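Local coordinates for esterase family protein (Staphylococcus aureus, PDB 6VHE) that probably hydrolyses carboxylic and thiol esters, with S-formylglutathione as a likely substrate, as an alpha/beta-hydrolase serine esterase, at residues 46-51 with 77-82; 87-92 with 169-174; 151-156 with 173-178. All blocks are in the same frame, centred on the assembly; numbering follows the deposited sequence.

Contact 1 (46-51 with 77-82); sequences LLHGLS and PNVDHS. With 6WG ((2~{R})-2-phenylpiperidine-1-carbaldehyde), chain E.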
# COMPACT_ATOMS: atom_id res chain seq x y z
N LEU A 46 -1.41 10.15 16.43
CA LEU A 46 -2.07 8.99 17.03
C LEU A 46 -1.09 7.84 17.12
O LEU A 46 -0.58 7.38 16.08
CB LEU A 46 -3.31 8.59 16.23
CG LEU A 46 -4.05 7.34 16.72
CD1 LEU A 46 -4.59 7.51 18.15
CD2 LEU A 46 -5.18 7.02 15.75
N LEU A 47 -0.86 7.34 18.34
CA LEU A 47 0.27 6.46 18.68
C LEU A 47 -0.21 5.05 18.99
O LEU A 47 -1.02 4.85 19.90
CB LEU A 47 1.03 7.03 19.88
CG LEU A 47 1.45 8.50 19.72
CD1 LEU A 47 2.31 8.98 20.91
CD2 LEU A 47 2.18 8.69 18.37
N HIS A 48 0.33 4.05 18.29
CA HIS A 48 -0.09 2.67 18.47
C HIS A 48 0.47 2.06 19.76
O HIS A 48 1.47 2.52 20.32
CB HIS A 48 0.34 1.82 17.27
CG HIS A 48 1.82 1.72 17.12
ND1 HIS A 48 2.60 0.91 17.92
CD2 HIS A 48 2.68 2.34 16.27
CE1 HIS A 48 3.87 1.03 17.56
NE2 HIS A 48 3.94 1.88 16.56
N GLY A 49 -0.18 0.98 20.21
CA GLY A 49 0.28 0.20 21.33
C GLY A 49 1.31 -0.86 20.93
O GLY A 49 1.69 -0.99 19.76
N LEU A 50 1.76 -1.61 21.93
CA LEU A 50 2.83 -2.58 21.69
C LEU A 50 2.31 -3.71 20.82
O LEU A 50 1.24 -4.26 21.09
CB LEU A 50 3.37 -3.13 23.01
CG LEU A 50 4.51 -4.15 22.89
CD1 LEU A 50 5.78 -3.50 22.34
CD2 LEU A 50 4.80 -4.80 24.25
N SER A 51 3.06 -4.04 19.77
CA SER A 51 2.80 -5.07 18.75
C SER A 51 1.97 -4.53 17.59
O SER A 51 1.85 -5.20 16.57
CB SER A 51 2.13 -6.34 19.31
OG SER A 51 0.73 -6.15 19.46
N PRO A 77 2.28 7.10 12.99
CA PRO A 77 3.62 6.56 12.74
C PRO A 77 3.81 5.16 13.31
O PRO A 77 2.91 4.60 13.95
CB PRO A 77 4.54 7.57 13.44
CG PRO A 77 3.71 8.04 14.61
CD PRO A 77 2.26 8.00 14.16
N ASN A 78 4.99 4.60 13.07
CA ASN A 78 5.39 3.28 13.56
C ASN A 78 6.63 3.44 14.42
O ASN A 78 7.63 4.02 13.98
CB ASN A 78 5.68 2.33 12.39
CG ASN A 78 6.23 0.99 12.86
OD1 ASN A 78 5.84 0.48 13.91
ND2 ASN A 78 7.15 0.42 12.11
N VAL A 79 6.58 2.92 15.65
CA VAL A 79 7.76 3.01 16.52
C VAL A 79 8.10 1.65 17.12
O VAL A 79 8.87 1.58 18.09
CB VAL A 79 7.57 4.04 17.65
CG1 VAL A 79 7.27 5.42 17.10
CG2 VAL A 79 6.48 3.56 18.59
N ASP A 80 7.53 0.57 16.58
CA ASP A 80 8.06 -0.76 16.93
C ASP A 80 7.83 -1.08 18.41
O ASP A 80 6.74 -0.83 18.94
CB ASP A 80 9.55 -0.79 16.55
CG ASP A 80 10.07 -2.18 16.23
OD1 ASP A 80 10.05 -2.56 15.04
OD2 ASP A 80 10.53 -2.87 17.17
N HIS A 81 8.84 -1.62 19.10
CA HIS A 81 8.77 -1.94 20.53
C HIS A 81 9.45 -0.88 21.40
O HIS A 81 9.95 -1.20 22.47
CB HIS A 81 9.41 -3.30 20.81
CG HIS A 81 8.55 -4.47 20.46
ND1 HIS A 81 8.79 -5.74 20.96
CD2 HIS A 81 7.45 -4.58 19.67
CE1 HIS A 81 7.87 -6.57 20.49
NE2 HIS A 81 7.05 -5.89 19.70
N SER A 82 9.49 0.37 20.95
CA SER A 82 10.39 1.35 21.54
C SER A 82 9.82 2.10 22.73
O SER A 82 10.56 2.85 23.37
CB SER A 82 10.78 2.40 20.49
OG SER A 82 9.63 3.15 20.12
C4 6WG E . 1.06 -3.39 29.22
C7 6WG E . 0.63 -3.73 27.80
C6 6WG E . 0.80 -3.86 31.58
C9 6WG E . -0.94 -5.04 26.58
C8 6WG E . -0.87 -3.91 27.62
C1 6WG E . 1.79 -2.94 31.88
C2 6WG E . 2.40 -2.27 30.84
C3 6WG E . 2.06 -2.49 29.51
C5 6WG E . 0.46 -4.08 30.25
C10 6WG E . 0.36 -5.21 25.75
C11 6WG E . 1.31 -4.00 25.58
N1 6WG E . 1.11 -3.02 26.62
C12 6WG E . 0.45 -1.81 26.11
O1 6WG E . 0.73 -1.42 24.83
O HOH W 1 0.51 4.93 15.17
O HOH W 2 3.05 5.59 16.76
O HOH W 3 4.74 -2.58 18.18
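H48, just past strand 42-47, reaches to the backbone of V79, directly behind what is very probably the oxyanion hole of this alpha/beta hydrolase: L50 N and M124 N both donate to the carbonyl oxygen O1 of the bound phenylpiperidine carbaldehyde. The tight part of the contact is the imidazole. Its CG sits between the backbone N and the carbonyl carbon (chi1 64°), which presents the ring edge to 77-82. There H48 NE2 accepts from V79 N at 3.0 Å, in a nearly straight bond (170°) lying close to the ring plane. The other nitrogen, H48 ND1, donates to G49 O at 2.8 Å, coming from above that carbonyl plane. With both partners near its plane, the ring is fixed against rotation, and its bond to G49 O probably steadies the peptide that supplies L50 N. P77 O comes up to the same edge, 3.2 Å from H48 CD2. M124 packs on H48 from helix 124-135, which places the histidine in what is probably the second shell of the site.

A second close fit is apolar. L50 CD1 lies over one face of H81, 3.6 Å from the ring centroid and 23° off its normal, in a CH-pi contact. The same ring is tied by NE2 to G16 O of the second subunit.

Elsewhere the segments stand farther apart, with water between them. Near P77, where L47 makes only a distant apolar touch, one water donates both to L46 O (2.8 Å) and to P77 O (2.7 Å), and H48 N gives it a weak third bond. At the other end a water bridges differently, accepting from S51 N at 2.7 Å and donating to D80 O at 2.8 Å.

Contact 2 (87-92 with 169-174); sequences MAYGHS and IGNLSS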
# COMPACT_ATOMS: atom_id res chain seq x y z
N MET A 87 15.99 5.03 22.42
CA MET A 87 16.36 3.78 23.09
C MET A 87 17.84 3.74 23.43
O MET A 87 18.68 4.25 22.68
CB MET A 87 15.99 2.59 22.20
CG MET A 87 14.50 2.56 21.79
SD MET A 87 14.20 1.43 20.39
CE MET A 87 14.56 -0.17 21.16
N ALA A 88 18.17 3.11 24.56
CA ALA A 88 19.57 2.93 24.93
C ALA A 88 20.30 2.10 23.89
O ALA A 88 21.46 2.38 23.56
CB ALA A 88 19.66 2.28 26.31
N TYR A 89 19.65 1.07 23.36
CA TYR A 89 20.23 0.21 22.32
C TYR A 89 19.15 0.02 21.27
O TYR A 89 18.34 -0.91 21.37
CB TYR A 89 20.69 -1.14 22.89
CG TYR A 89 21.56 -1.05 24.12
CD1 TYR A 89 21.14 -1.55 25.33
CD2 TYR A 89 22.81 -0.44 24.06
CE1 TYR A 89 21.94 -1.47 26.47
CE2 TYR A 89 23.62 -0.35 25.18
CZ TYR A 89 23.18 -0.87 26.39
OH TYR A 89 23.97 -0.79 27.51
N GLY A 90 19.11 0.91 20.28
CA GLY A 90 18.02 0.89 19.32
C GLY A 90 17.92 2.18 18.54
O GLY A 90 18.94 2.71 18.12
N HIS A 91 16.70 2.69 18.34
CA HIS A 91 16.47 3.90 17.55
C HIS A 91 16.05 5.07 18.42
O HIS A 91 15.51 4.90 19.52
CB HIS A 91 15.40 3.66 16.48
CG HIS A 91 15.81 2.70 15.41
ND1 HIS A 91 16.56 3.08 14.32
CD2 HIS A 91 15.59 1.37 15.28
CE1 HIS A 91 16.77 2.03 13.55
NE2 HIS A 91 16.19 0.97 14.11
N SER A 92 16.29 6.28 17.89
CA SER A 92 15.87 7.56 18.48
C SER A 92 14.38 7.82 18.23
O SER A 92 13.99 8.76 17.53
CB SER A 92 16.70 8.70 17.90
OG SER A 92 18.09 8.46 18.00
N ILE A 169 15.84 0.90 27.99
CA ILE A 169 16.37 1.59 29.16
C ILE A 169 17.78 1.14 29.54
O ILE A 169 18.33 1.66 30.53
CB ILE A 169 15.43 1.44 30.37
CG1 ILE A 169 15.38 -0.02 30.83
CG2 ILE A 169 14.04 2.00 30.05
CD1 ILE A 169 14.67 -0.22 32.13
N GLY A 170 18.38 0.21 28.80
CA GLY A 170 19.73 -0.19 29.16
C GLY A 170 19.74 -0.97 30.46
O GLY A 170 18.89 -1.83 30.70
N ASN A 171 20.71 -0.66 31.31
CA ASN A 171 20.84 -1.39 32.57
C ASN A 171 20.27 -0.62 33.76
O ASN A 171 20.70 -0.82 34.90
CB ASN A 171 22.30 -1.77 32.81
CG ASN A 171 22.71 -2.97 31.98
OD1 ASN A 171 23.26 -2.83 30.89
ND2 ASN A 171 22.41 -4.17 32.49
N LEU A 172 19.26 0.22 33.52
CA LEU A 172 18.59 0.87 34.64
C LEU A 172 17.84 -0.16 35.47
O LEU A 172 17.11 -0.99 34.93
CB LEU A 172 17.62 1.93 34.12
CG LEU A 172 18.20 3.27 33.68
CD1 LEU A 172 17.07 4.20 33.27
CD2 LEU A 172 19.06 3.89 34.79
N SER A 173 18.03 -0.10 36.78
CA SER A 173 17.29 -1.01 37.65
C SER A 173 15.83 -0.59 37.76
O SER A 173 14.94 -1.44 37.71
CB SER A 173 17.95 -1.07 39.03
OG SER A 173 18.48 0.20 39.39
N SER A 174 15.58 0.71 37.90
CA SER A 174 14.23 1.24 38.01
C SER A 174 14.09 2.47 37.13
O SER A 174 15.04 3.25 36.98
CB SER A 174 13.88 1.59 39.46
OG SER A 174 12.58 2.14 39.55
O HOH W 4 22.95 0.68 30.06
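N171 N donates to a water at 2.9 Å, and the hydroxyl of Y89 meets that same water at 3.1 Å, so that a single solvent molecule forms the polar link between 87-92 and 169-174. The motif on one side is a type II' beta turn, I169 to L172, which begins at I169, the last residue of helix 165-169; on the other it is the irregular loop that leads into helix 93-107. G170 occupies the second position of the turn with a positive phi of 70°, and it takes both of the closest touches, at its N from A88 and at its CA from Y89.

The direct touches are few and are van der Waals contacts, with no hydrogen bond among them. A88 aims its methyl at the turn, CB lying 3.5 Å from G170 N, and close approach is possible here because the glycine carries no side chain. Beside it the Y89 ring brings CE1 to 3.7 Å from G170 CA, meeting it obliquely. The tyrosine extends along the turn because its CG stands anti to the carbonyl carbon (chi1 -50°), and its OH ends 4.0 Å from N171 OD1, a loose approach with ring and amide planes 74° apart.

Backbone bonds of A88 with I168 and of Y89 with A167 join the same loop to helix 165-169. Far from the predicted catalytic residues, the contact illustrates a loop that faces two ways: within the chain it meets the end of that helix, while the Y89 ring also meets Y89 of the second subunit at the interface with that subunit. The loop itself is closed by M87 N, which donates to H91 O at 2.9 Å, and M87 SD takes a weak bond from H91 N.

Contact 3 (151-156 with 173-178); sequences EAQNLM and SSVKGT. With 6WG ((2~{R})-2-phenylpiperidine-1-carbaldehyde), chain E.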
# COMPACT_ATOMS: atom_id res chain seq x y z
N GLU A 151 2.32 3.88 35.34
CA GLU A 151 3.44 3.34 36.11
C GLU A 151 4.33 2.57 35.14
O GLU A 151 4.08 1.39 34.86
CB GLU A 151 2.94 2.44 37.24
CG GLU A 151 4.08 1.99 38.13
CD GLU A 151 5.12 3.08 38.32
OE1 GLU A 151 6.18 3.04 37.64
OE2 GLU A 151 4.85 4.00 39.13
N ALA A 152 5.37 3.23 34.64
CA ALA A 152 6.19 2.65 33.58
C ALA A 152 6.95 1.40 34.02
O ALA A 152 7.35 0.62 33.15
CB ALA A 152 7.20 3.67 33.05
N GLN A 153 7.16 1.18 35.32
CA GLN A 153 7.87 -0.02 35.73
C GLN A 153 7.14 -1.29 35.30
O GLN A 153 7.75 -2.37 35.28
CB GLN A 153 8.10 -0.03 37.24
CG GLN A 153 9.18 -1.01 37.70
CD GLN A 153 10.54 -0.75 37.05
OE1 GLN A 153 11.09 0.35 37.15
NE2 GLN A 153 11.08 -1.77 36.38
N ASN A 154 5.87 -1.17 34.92
CA ASN A 154 5.05 -2.31 34.51
C ASN A 154 5.24 -2.65 33.03
O ASN A 154 5.36 -3.83 32.68
CB ASN A 154 3.59 -2.02 34.83
CG ASN A 154 3.29 -2.12 36.32
OD1 ASN A 154 4.16 -2.49 37.11
ND2 ASN A 154 2.06 -1.77 36.70
N LEU A 155 5.27 -1.64 32.15
CA LEU A 155 5.63 -1.89 30.76
C LEU A 155 7.04 -2.46 30.65
O LEU A 155 7.27 -3.45 29.95
CB LEU A 155 5.50 -0.61 29.92
CG LEU A 155 5.70 -0.66 28.39
CD1 LEU A 155 4.76 -1.63 27.66
CD2 LEU A 155 5.58 0.73 27.79
N MET A 156 7.99 -1.85 31.37
CA MET A 156 9.38 -2.29 31.28
C MET A 156 9.53 -3.74 31.73
O MET A 156 10.26 -4.51 31.10
CB MET A 156 10.27 -1.37 32.11
CG MET A 156 10.33 0.06 31.57
SD MET A 156 10.19 0.08 29.77
CE MET A 156 9.80 1.80 29.46
N SER A 173 18.03 -0.10 36.78
CA SER A 173 17.29 -1.01 37.65
C SER A 173 15.83 -0.59 37.76
O SER A 173 14.94 -1.44 37.71
CB SER A 173 17.95 -1.07 39.03
OG SER A 173 18.48 0.20 39.39
N SER A 174 15.58 0.71 37.90
CA SER A 174 14.23 1.24 38.01
C SER A 174 14.09 2.47 37.13
O SER A 174 15.04 3.25 36.98
CB SER A 174 13.88 1.59 39.46
OG SER A 174 12.58 2.14 39.55
N VAL A 175 12.91 2.65 36.55
CA VAL A 175 12.64 3.85 35.77
C VAL A 175 12.17 5.00 36.65
O VAL A 175 12.00 6.13 36.15
CB VAL A 175 11.58 3.58 34.68
CG1 VAL A 175 12.12 2.59 33.68
CG2 VAL A 175 10.28 3.08 35.30
N LYS A 176 11.96 4.76 37.94
CA LYS A 176 11.35 5.78 38.78
C LYS A 176 12.25 7.00 38.87
O LYS A 176 13.46 6.89 39.04
CB LYS A 176 11.05 5.21 40.16
CG LYS A 176 9.67 5.59 40.66
CD LYS A 176 8.58 4.95 39.80
CE LYS A 176 7.21 5.59 40.02
NZ LYS A 176 7.18 7.06 39.79
N GLY A 177 11.65 8.18 38.71
CA GLY A 177 12.41 9.42 38.75
C GLY A 177 13.28 9.67 37.55
O GLY A 177 14.18 10.51 37.62
N THR A 178 13.07 8.97 36.45
CA THR A 178 13.79 9.23 35.22
C THR A 178 12.82 9.76 34.17
O THR A 178 11.62 9.92 34.42
CB THR A 178 14.49 7.96 34.72
OG1 THR A 178 13.52 7.06 34.15
CG2 THR A 178 15.24 7.28 35.86
C4 6WG E . 1.06 -3.39 29.22
C7 6WG E . 0.63 -3.73 27.80
C6 6WG E . 0.80 -3.86 31.58
C9 6WG E . -0.94 -5.04 26.58
C8 6WG E . -0.87 -3.91 27.62
C1 6WG E . 1.79 -2.94 31.88
C2 6WG E . 2.40 -2.27 30.84
C3 6WG E . 2.06 -2.49 29.51
C5 6WG E . 0.46 -4.08 30.25
C10 6WG E . 0.36 -5.21 25.75
C11 6WG E . 1.31 -4.00 25.58
N1 6WG E . 1.11 -3.02 26.62
C12 6WG E . 0.45 -1.81 26.11
O1 6WG E . 0.73 -1.42 24.83
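Q153 is the side chain that joins helix 152-157 to V175, close to the helix N terminus, where E151 is the N-cap. From CB the chain runs to CG, anti to the backbone N (chi1 -162°), then bends at chi2 so that CD turns to the 173-178 loop. At the tip the amide divides its work. Q153 OE1 accepts from V175 N at 3.0 Å, in the carbonyl plane and nearly straight (166°), and takes a weak bond from S174 OG; NE2 is held by D157 OD2, one helical turn on. Both ends of the amide are thus gripped, which fixes its flip. S174 OG accepts from K176 N at 3.1 Å, an ST turn that sets up the loop.

V175 sets one methyl on A152 and the other on M156: CG2 lies 3.9 Å from A152 CB, and CG1 3.7 Å from M156 CG. E151 caps the helix through OE1, which receives Q153 N at 3.1 Å. E151 OE2 lies against K176 CE at 3.0 Å, with just a long salt bridge to NZ, whose stronger partner is D181. The helix lines the ligand pocket: L155 CD1 approaches the phenyl carbon C3 at 3.4 Å.

Overall arrangement
Read from the N terminus, contact 1 comes first, closing a loop that runs out of strand 42-47 through two short helices and strand 72-76. Contact 2 opens a few residues later, before helix 93-107, and spans the probable nucleophile elbow to close after helix 165-169. Contact 3 opens at 151-156, inside that span, and ends on an overlapping stretch that runs on to 178, so the two loops cross and share S173 and S174. They also touch directly, for I169 packs on V175 and M156, while S82 of contact 1 meets M87 of contact 2. Contacts 1 and 3 approach the ligand from different parts of the fold, and contacts 1 and 2 both reach the second subunit.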